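Local coordinates for protein endo-beta-1,4-glucanase (Bacillus licheniformis, PDB 2JEN) that probably cleaves the beta-1,4-linked glucan backbone of plant cell wall xyloglucan, as a glycoside hydrolase of family 12, at residues Thr64-Ser69 with Gly74-Trp79; Phe108-Arg111 with Asn117-Thr120; Ser170-Val175 with Asp224-Leu229. The protein carries 1 engineered substitution. All coordinates share one frame; numbering follows the deposited sequence.

Contact 1: residues Thr64-Ser69 with Gly74-Trp79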
loop_
_atom_site.group_PDB
_atom_site.type_symbol
_atom_site.label_atom_id
_atom_site.label_comp_id
_atom_site.label_asym_id
_atom_site.label_seq_id
_atom_site.Cartn_x
_atom_site.Cartn_y
_atom_site.Cartn_z
ATOM N N THR A 64 -5.276 -0.494 11.108
ATOM C CA THR A 64 -5.855 -1.754 10.618
ATOM C C THR A 64 -6.357 -2.565 11.816
ATOM O O THR A 64 -5.589 -2.774 12.763
ATOM C CB THR A 64 -4.746 -2.544 9.888
ATOM O OG1 THR A 64 -4.426 -1.831 8.668
ATOM C CG2 THR A 64 -5.113 -4.039 9.583
ATOM N N ILE A 65 -7.578 -3.033 11.746
ATOM C CA ILE A 65 -8.147 -3.942 12.719
ATOM C C ILE A 65 -8.099 -5.365 12.174
ATOM O O ILE A 65 -8.233 -5.559 10.980
ATOM C CB ILE A 65 -9.582 -3.542 13.132
ATOM C CG1 ILE A 65 -10.548 -3.432 11.947
ATOM C CG2 ILE A 65 -9.530 -2.251 13.969
ATOM C CD1 ILE A 65 -12.042 -3.349 12.323
ATOM N N TYR A 66 -7.884 -6.370 13.035
ATOM C CA TYR A 66 -7.868 -7.758 12.573
ATOM C C TYR A 66 -8.468 -8.711 13.573
ATOM O O TYR A 66 -8.451 -8.498 14.782
ATOM C CB TYR A 66 -6.440 -8.201 12.231
ATOM C CG TYR A 66 -5.522 -8.447 13.425
ATOM C CD1 TYR A 66 -4.760 -7.441 13.990
ATOM C CD2 TYR A 66 -5.419 -9.703 13.960
ATOM C CE1 TYR A 66 -3.925 -7.698 15.049
ATOM C CE2 TYR A 66 -4.587 -9.981 15.029
ATOM C CZ TYR A 66 -3.855 -8.958 15.577
ATOM O OH TYR A 66 -2.949 -9.249 16.599
ATOM N N HIS A 67 -9.000 -9.800 13.016
ATOM C CA HIS A 67 -9.546 -10.902 13.801
ATOM C C HIS A 67 -9.113 -12.187 13.172
ATOM O O HIS A 67 -9.530 -12.475 12.049
ATOM C CB HIS A 67 -11.082 -10.812 13.821
ATOM C CG HIS A 67 -11.773 -11.897 14.590
ATOM N ND1 HIS A 67 -12.129 -13.095 14.007
ATOM C CD2 HIS A 67 -12.184 -11.962 15.877
ATOM C CE1 HIS A 67 -12.711 -13.857 14.918
ATOM N NE2 HIS A 67 -12.772 -13.191 16.062
ATOM N N ASN A 68 -8.275 -12.953 13.863
ATOM C CA ASN A 68 -7.924 -14.313 13.431
ATOM C C ASN A 68 -8.842 -15.345 14.099
ATOM O O ASN A 68 -9.302 -16.272 13.457
ATOM C CB ASN A 68 -6.462 -14.622 13.726
ATOM C CG ASN A 68 -5.504 -13.686 13.041
ATOM O OD1 ASN A 68 -5.780 -13.205 11.922
ATOM N ND2 ASN A 68 -4.378 -13.409 13.696
ATOM N N SER A 69 -9.064 -15.172 15.387
ATOM C CA SER A 69 -10.038 -15.936 16.154
ATOM C C SER A 69 -10.505 -15.061 17.319
ATOM O O SER A 69 -9.921 -14.000 17.588
ATOM C CB SER A 69 -9.410 -17.198 16.723
ATOM O OG SER A 69 -8.571 -16.888 17.805
ATOM N N GLY A 74 -6.836 -7.971 17.216
ATOM C CA GLY A 74 -6.152 -6.762 17.650
ATOM C C GLY A 74 -6.150 -5.715 16.565
ATOM O O GLY A 74 -7.059 -5.673 15.721
ATOM N N TRP A 75 -5.166 -4.842 16.608
ATOM C CA TRP A 75 -5.052 -3.751 15.649
ATOM C C TRP A 75 -3.625 -3.222 15.635
ATOM O O TRP A 75 -2.884 -3.436 16.571
ATOM C CB TRP A 75 -6.084 -2.641 15.880
ATOM C CG TRP A 75 -6.212 -2.178 17.307
ATOM C CD1 TRP A 75 -5.504 -1.181 17.918
ATOM C CD2 TRP A 75 -7.160 -2.645 18.278
ATOM N NE1 TRP A 75 -5.906 -1.056 19.220
ATOM C CE2 TRP A 75 -6.945 -1.913 19.465
ATOM C CE3 TRP A 75 -8.172 -3.613 18.270
ATOM C CZ2 TRP A 75 -7.663 -2.141 20.630
ATOM C CZ3 TRP A 75 -8.876 -3.844 19.436
ATOM C CH2 TRP A 75 -8.619 -3.103 20.598
ATOM N N VAL A 76 -3.282 -2.567 14.535
ATOM C CA VAL A 76 -1.978 -2.090 14.211
ATOM C C VAL A 76 -2.170 -0.626 13.780
ATOM O O VAL A 76 -3.137 -0.322 13.081
ATOM C CB VAL A 76 -1.453 -2.970 13.066
ATOM C CG1 VAL A 76 0.023 -2.688 12.826
ATOM C CG2 VAL A 76 -1.743 -4.497 13.377
ATOM N N TRP A 77 -1.254 0.257 14.140
ATOM C CA TRP A 77 -1.448 1.671 13.865
ATOM C C TRP A 77 -0.149 2.430 13.625
ATOM O O TRP A 77 0.950 2.006 14.038
ATOM C CB TRP A 77 -2.168 2.358 15.039
ATOM C CG TRP A 77 -1.406 2.454 16.343
ATOM C CD1 TRP A 77 -0.519 3.413 16.708
ATOM C CD2 TRP A 77 -1.491 1.557 17.465
ATOM N NE1 TRP A 77 -0.048 3.168 17.986
ATOM C CE2 TRP A 77 -0.640 2.043 18.471
ATOM C CE3 TRP A 77 -2.210 0.393 17.715
ATOM C CZ2 TRP A 77 -0.528 1.428 19.715
ATOM C CZ3 TRP A 77 -2.072 -0.235 18.958
ATOM C CH2 TRP A 77 -1.258 0.312 19.934
ATOM N N ASN A 78 -0.315 3.571 12.980
ATOM C CA ASN A 78 0.717 4.561 12.835
ATOM C C ASN A 78 0.108 5.944 12.806
ATOM O O ASN A 78 -0.665 6.251 11.899
ATOM C CB ASN A 78 1.457 4.343 11.508
ATOM C CG ASN A 78 2.484 5.382 11.226
ATOM O OD1 ASN A 78 3.230 5.782 12.101
ATOM N ND2 ASN A 78 2.506 5.868 10.004
ATOM N N TRP A 79 0.394 6.741 13.849
ATOM C CA TRP A 79 -0.237 8.044 14.114
ATOM C C TRP A 79 0.915 9.068 14.314
ATOM O O TRP A 79 1.274 9.415 15.443
ATOM C CB TRP A 79 -1.167 8.014 15.322
ATOM C CG TRP A 79 -2.417 7.301 14.993
ATOM C CD1 TRP A 79 -2.759 6.044 15.346
ATOM C CD2 TRP A 79 -3.484 7.792 14.180
ATOM N NE1 TRP A 79 -3.990 5.705 14.812
ATOM C CE2 TRP A 79 -4.429 6.764 14.061
ATOM C CE3 TRP A 79 -3.723 8.994 13.533
ATOM C CZ2 TRP A 79 -5.602 6.929 13.350
ATOM C CZ3 TRP A 79 -4.897 9.162 12.840
ATOM C CH2 TRP A 79 -5.815 8.121 12.738
#
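One face of the Tyr66 ring lies over the backbone of Gly74 on the neighbouring strand: Gly74 N sits 3.5 Å above the ring plane, over its centre, and Gly74 CA makes a CH-pi contact, 4.0 Å from the ring centroid. Trp75 N and Val76 CG2 approach the same ring obliquely near CE1. CG of Tyr66 stands between its backbone N and carbonyl carbon (chi1 73°), a turn that brings the ring across to the next strand. The two strands form a beta hairpin of the six-strand sheet in the family 12 beta-sandwich, and run antiparallel. Tyr66 and Gly74 are a hydrogen-bonded pair, with Tyr66 N reaching Gly74 O at 2.9 Å and Gly74 N reaching Tyr66 O at 3.0 Å; Thr64 and Val76 form the other such pair. Between them Ile65 and Trp75 make a non-hydrogen-bonded pair whose side chains lie on the other face of the sheet, where Ile65 CG2 meets Trp75 CB at 4.0 Å. There the indole packs on Ile48, Pro90, Ile251 and Ile253, inside the sandwich, and its NE1 is hydrogen-bonded to Thr242 OG1. Glycine suits position 74 twice over: at its backbone angles (phi 163°, psi -154°) a beta carbon would press on the preceding carbonyl oxygen, and it would also crowd Tyr66 OH. That hydroxyl is hydrogen-bonded to Asn252 OD1, which probably helps to hold the ring's position, and Pro80 of the second subunit packs against both Tyr66 and Val76. Backbone bonds thus set the pairing, while the bare glycine lets an aromatic face rest directly on main chain; the hydrogen of Gly74 N is spent on a carbonyl, so the ring probably contributes mainly dispersion.

Contact 2: residues Phe108-Arg111 with Asn117-Thr120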
loop_
_atom_site.group_PDB
_atom_site.type_symbol
_atom_site.label_atom_id
_atom_site.label_comp_id
_atom_site.label_asym_id
_atom_site.label_seq_id
_atom_site.Cartn_x
_atom_site.Cartn_y
_atom_site.Cartn_z
ATOM N N PHE A 108 -26.822 -4.969 27.108
ATOM C CA PHE A 108 -27.053 -3.522 27.239
ATOM C C PHE A 108 -28.327 -3.161 26.512
ATOM O O PHE A 108 -28.674 -3.787 25.500
ATOM C CB PHE A 108 -25.827 -2.745 26.721
ATOM C CG PHE A 108 -24.579 -3.116 27.439
ATOM C CD1 PHE A 108 -24.445 -2.841 28.790
ATOM C CD2 PHE A 108 -23.566 -3.841 26.818
ATOM C CE1 PHE A 108 -23.332 -3.256 29.470
ATOM C CE2 PHE A 108 -22.453 -4.224 27.484
ATOM C CZ PHE A 108 -22.341 -3.946 28.844
ATOM N N PRO A 109 -29.071 -2.168 27.013
ATOM C CA PRO A 109 -28.750 -1.347 28.188
ATOM C C PRO A 109 -29.147 -2.017 29.484
ATOM O O PRO A 109 -30.039 -2.864 29.485
ATOM C CB PRO A 109 -29.608 -0.096 27.962
ATOM C CG PRO A 109 -30.809 -0.626 27.291
ATOM C CD PRO A 109 -30.318 -1.730 26.379
ATOM N N THR A 110 -28.449 -1.675 30.565
ATOM C CA THR A 110 -28.771 -2.157 31.895
ATOM C C THR A 110 -28.798 -0.987 32.863
ATOM O O THR A 110 -27.840 -0.221 32.964
ATOM C CB THR A 110 -27.802 -3.288 32.342
ATOM O OG1 THR A 110 -28.215 -3.860 33.594
ATOM C CG2 THR A 110 -26.361 -2.890 32.477
ATOM N N ARG A 111 -29.889 -0.881 33.614
ATOM C CA ARG A 111 -30.065 0.231 34.515
ATOM C C ARG A 111 -29.249 0.011 35.774
ATOM O O ARG A 111 -29.243 -1.071 36.336
ATOM C CB ARG A 111 -31.529 0.429 34.875
ATOM C CG ARG A 111 -31.834 1.888 35.145
ATOM C CD ARG A 111 -33.254 2.182 35.537
ATOM N NE ARG A 111 -33.586 3.580 35.241
ATOM C CZ ARG A 111 -34.812 4.088 35.291
ATOM N NH1 ARG A 111 -35.854 3.313 35.612
ATOM N NH2 ARG A 111 -35.012 5.359 34.965
ATOM N N ASN A 117 -24.230 -7.471 37.716
ATOM C CA ASN A 117 -22.799 -7.580 37.591
ATOM C C ASN A 117 -22.493 -7.366 36.113
ATOM O O ASN A 117 -23.219 -7.847 35.263
ATOM C CB ASN A 117 -22.333 -8.936 38.075
ATOM C CG ASN A 117 -22.593 -9.099 39.533
ATOM O OD1 ASN A 117 -22.145 -8.275 40.308
ATOM N ND2 ASN A 117 -23.405 -10.106 39.911
ATOM N N ILE A 118 -21.438 -6.633 35.830
ATOM C CA ILE A 118 -20.971 -6.438 34.447
ATOM C C ILE A 118 -19.509 -6.900 34.459
ATOM O O ILE A 118 -18.590 -6.154 34.786
ATOM C CB ILE A 118 -21.107 -5.003 33.988
ATOM C CG1 ILE A 118 -22.544 -4.510 34.126
ATOM C CG2 ILE A 118 -20.602 -4.888 32.540
ATOM C CD1 ILE A 118 -22.725 -3.059 33.805
ATOM N N ASN A 119 -19.324 -8.202 34.222
ATOM C CA ASN A 119 -18.060 -8.842 34.374
ATOM C C ASN A 119 -17.259 -8.769 33.101
ATOM O O ASN A 119 -17.749 -9.149 32.050
ATOM C CB ASN A 119 -18.261 -10.286 34.785
ATOM C CG ASN A 119 -18.928 -10.410 36.156
ATOM O OD1 ASN A 119 -19.890 -11.130 36.324
ATOM N ND2 ASN A 119 -18.375 -9.743 37.105
ATOM N N THR A 120 -16.054 -8.234 33.193
ATOM C CA THR A 120 -15.180 -8.162 32.033
ATOM C C THR A 120 -13.845 -8.844 32.285
ATOM O O THR A 120 -13.300 -8.782 33.365
ATOM C CB THR A 120 -14.961 -6.708 31.657
ATOM O OG1 THR A 120 -14.190 -6.050 32.690
ATOM C CG2 THR A 120 -16.305 -6.008 31.370
#
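Ile118 N donates a hydrogen bond to the side-chain Asn214 OD1 within its own sheet of the beta-sandwich, and the residue has a backbone bond with Ile215, while the main chain of Thr110 pairs with Val235 in the facing sheet. The contact therefore spans the two sheets of the family 12 fold, from strand 118-128 of the six-strand sheet to the short strand 110-111, which lines up against strand 234-244. The backbones stay well apart, with Thr110 CA and Ile118 CA separated by 9.3 Å, and apolar groups, including the methyl of Thr110, bridge the interval. Phe108 belongs to the loop just before strand 110-111 and sends its ring in beside the threonine. Its CZ comes to 4.2 Å from Ile118 CG2, which lies at the ring edge near its plane. Val235 and Val238 on one sheet, with Val258 and Val260 on the other, also pack on this phenylalanine, a large flat residue able to touch both layers. Ile118 suits its place because its two branches serve different neighbours. CG2 stands anti to the backbone N and goes to Phe108, whereas the CG1 arm, extended at chi2 (175°), carries CD1 tip to tip against the methyl of Thr110, with Ile118 CD1 3.9 Å from Thr110 CG2.

Contact 3: residues Ser170-Val175 with Asp224-Leu229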
loop_
_atom_site.group_PDB
_atom_site.type_symbol
_atom_site.label_atom_id
_atom_site.label_comp_id
_atom_site.label_asym_id
_atom_site.label_seq_id
_atom_site.Cartn_x
_atom_site.Cartn_y
_atom_site.Cartn_z
ATOM N N SER A 170 -9.455 16.444 36.641
ATOM C CA SER A 170 -8.542 16.673 37.745
ATOM C C SER A 170 -8.472 15.455 38.655
ATOM O O SER A 170 -9.450 14.730 38.847
ATOM C CB SER A 170 -8.961 17.898 38.563
ATOM O OG SER A 170 -8.713 19.069 37.813
ATOM N N TYR A 171 -7.296 15.242 39.206
ATOM C CA TYR A 171 -7.049 14.139 40.113
ATOM C C TYR A 171 -7.828 14.301 41.417
ATOM O O TYR A 171 -7.766 15.354 42.058
ATOM C CB TYR A 171 -5.553 14.065 40.417
ATOM C CG TYR A 171 -5.168 13.012 41.435
ATOM C CD1 TYR A 171 -5.295 11.654 41.195
ATOM C CD2 TYR A 171 -4.707 13.399 42.685
ATOM C CE1 TYR A 171 -4.932 10.719 42.150
ATOM C CE2 TYR A 171 -4.356 12.464 43.633
ATOM C CZ TYR A 171 -4.471 11.137 43.366
ATOM O OH TYR A 171 -4.066 10.209 44.328
ATOM N N VAL A 172 -8.484 13.228 41.827
ATOM C CA VAL A 172 -9.288 13.176 43.029
ATOM C C VAL A 172 -8.525 12.500 44.169
ATOM O O VAL A 172 -8.222 13.124 45.211
ATOM C CB VAL A 172 -10.616 12.437 42.777
ATOM C CG1 VAL A 172 -11.461 12.442 44.059
ATOM C CG2 VAL A 172 -11.387 13.077 41.604
ATOM N N GLU A 173 -8.229 11.229 43.989
ATOM C CA GLU A 173 -7.650 10.357 44.988
ATOM C C GLU A 173 -7.282 9.025 44.365
ATOM O O GLU A 173 -7.682 8.725 43.238
ATOM C CB GLU A 173 -8.637 10.120 46.132
ATOM C CG GLU A 173 -9.851 9.319 45.757
ATOM C CD GLU A 173 -11.021 9.446 46.725
ATOM O OE1 GLU A 173 -10.902 10.198 47.709
ATOM O OE2 GLU A 173 -12.080 8.807 46.496
ATOM N N THR A 174 -6.519 8.226 45.108
ATOM C CA THR A 174 -6.193 6.856 44.762
ATOM C C THR A 174 -7.054 5.924 45.571
ATOM O O THR A 174 -7.224 6.109 46.790
ATOM C CB THR A 174 -4.721 6.598 44.917
ATOM O OG1 THR A 174 -4.012 7.475 44.034
ATOM C CG2 THR A 174 -4.335 5.159 44.606
ATOM N N VAL A 175 -7.647 4.940 44.900
ATOM C CA VAL A 175 -8.583 4.003 45.510
ATOM C C VAL A 175 -8.239 2.576 45.174
ATOM O O VAL A 175 -7.631 2.304 44.127
ATOM C CB VAL A 175 -10.049 4.259 45.059
ATOM C CG1 VAL A 175 -10.413 5.663 45.323
ATOM C CG2 VAL A 175 -10.223 3.959 43.533
ATOM N N ASP A 224 -22.405 5.555 45.155
ATOM C CA ASP A 224 -22.642 5.440 46.605
ATOM C C ASP A 224 -21.540 6.108 47.414
ATOM O O ASP A 224 -21.807 6.637 48.514
ATOM C CB ASP A 224 -22.690 3.960 46.991
ATOM C CG ASP A 224 -23.843 3.207 46.361
ATOM O OD1 ASP A 224 -24.900 3.818 46.124
ATOM O OD2 ASP A 224 -23.663 1.983 46.082
ATOM N N SER A 225 -20.289 6.052 46.973
ATOM C CA SER A 225 -19.198 6.651 47.744
ATOM C C SER A 225 -19.006 8.114 47.429
ATOM O O SER A 225 -18.781 8.925 48.337
ATOM C CB SER A 225 -17.889 5.902 47.553
ATOM O OG SER A 225 -18.035 4.573 47.967
ATOM N N LYS A 226 -19.111 8.510 46.158
ATOM C CA LYS A 226 -18.822 9.894 45.763
ATOM C C LYS A 226 -20.052 10.750 45.467
ATOM O O LYS A 226 -19.929 11.955 45.330
ATOM C CB LYS A 226 -17.895 9.908 44.535
ATOM C CG LYS A 226 -16.672 9.049 44.680
ATOM C CD LYS A 226 -15.778 9.335 45.905
ATOM C CE LYS A 226 -15.074 10.661 45.848
ATOM N NZ LYS A 226 -14.119 10.834 47.009
ATOM N N GLN A 227 -21.228 10.128 45.323
ATOM C CA GLN A 227 -22.465 10.824 44.956
ATOM C C GLN A 227 -22.350 11.633 43.650
ATOM O O GLN A 227 -22.931 12.715 43.471
ATOM C CB GLN A 227 -22.962 11.708 46.107
ATOM C CG GLN A 227 -23.231 10.909 47.401
ATOM C CD GLN A 227 -21.991 10.635 48.220
ATOM O OE1 GLN A 227 -21.836 9.537 48.769
ATOM N NE2 GLN A 227 -21.105 11.641 48.338
ATOM N N TRP A 228 -21.693 11.000 42.673
ATOM C CA TRP A 228 -21.447 11.591 41.362
ATOM C C TRP A 228 -22.228 10.953 40.224
ATOM O O TRP A 228 -22.103 11.378 39.073
ATOM C CB TRP A 228 -19.956 11.497 41.050
ATOM C CG TRP A 228 -19.117 12.429 41.786
ATOM C CD1 TRP A 228 -19.529 13.560 42.458
ATOM C CD2 TRP A 228 -17.724 12.349 41.964
ATOM N NE1 TRP A 228 -18.465 14.181 43.009
ATOM C CE2 TRP A 228 -17.342 13.461 42.761
ATOM C CE3 TRP A 228 -16.745 11.456 41.529
ATOM C CZ2 TRP A 228 -16.031 13.730 43.084
ATOM C CZ3 TRP A 228 -15.407 11.700 41.943
ATOM C CH2 TRP A 228 -15.088 12.822 42.694
ATOM N N LEU A 229 -23.024 9.933 40.503
ATOM C CA LEU A 229 -23.713 9.191 39.463
ATOM C C LEU A 229 -25.024 8.675 40.023
ATOM O O LEU A 229 -25.024 8.011 41.071
ATOM C CB LEU A 229 -22.807 8.046 39.015
ATOM C CG LEU A 229 -23.238 7.211 37.812
ATOM C CD1 LEU A 229 -23.332 8.066 36.546
ATOM C CD2 LEU A 229 -22.234 6.097 37.654
#
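Strand 170-177, hairpin partner of strand 180-192, meets the turn that follows helix 215-225 in this surface contact of Val172 and Glu173 with Lys226 and Trp228. The link is a salt bridge: Lys226 NZ donates to Glu173 OE2 at 2.9 Å, coming from above the carboxylate plane, 43° out of it. Lysine is long enough to span the gap between the two backbones even though its chain is bent at chi2 and chi3. A carboxylate suits Glu173 because OE2 can also accept from Tyr221 OH of the helix, so one oxygen ties the strand to both helix and turn. Beside the charged pair Val172 CG2 lies 3.9 Å from Trp228 CH2, approaching the ring obliquely. The indole is broad enough to reach this valine while Lys226 CB stands 3.5 Å above the Trp228 plane, toward its rim, and Lys186 makes a cation-pi contact with it. With an alanine at Glu173, Lys226 would probably lose its charge partner and be free to swing, and the Tyr221 hydroxyl would lose its acceptor. Because the pair is partly exposed, solvent probably weakens the attraction, and the apolar parts of valine, lysine and tryptophan add short-range packing to it.

Overall arrangement
From the N terminus the three contacts come in series, none enclosing or crossing another. Contact 1 closes a tight hairpin, with four residues between its segments, in the six-strand sheet. Contact 2 follows with a loop of five residues, but instead of pairing neighbouring strands it passes from the larger, curled sheet to the six-strand one, so it binds the two layers of the sandwich. Contact 3 closes a longer loop of 48 residues, mostly strand, and joins a hairpin of the curled sheet to the chain leaving the helix. Contacts 1 and 3 lie on opposite sides of the chain's centre, their own centres 34 Å apart; contacts 2 and 3 approach to about 9 Å between nearest atoms.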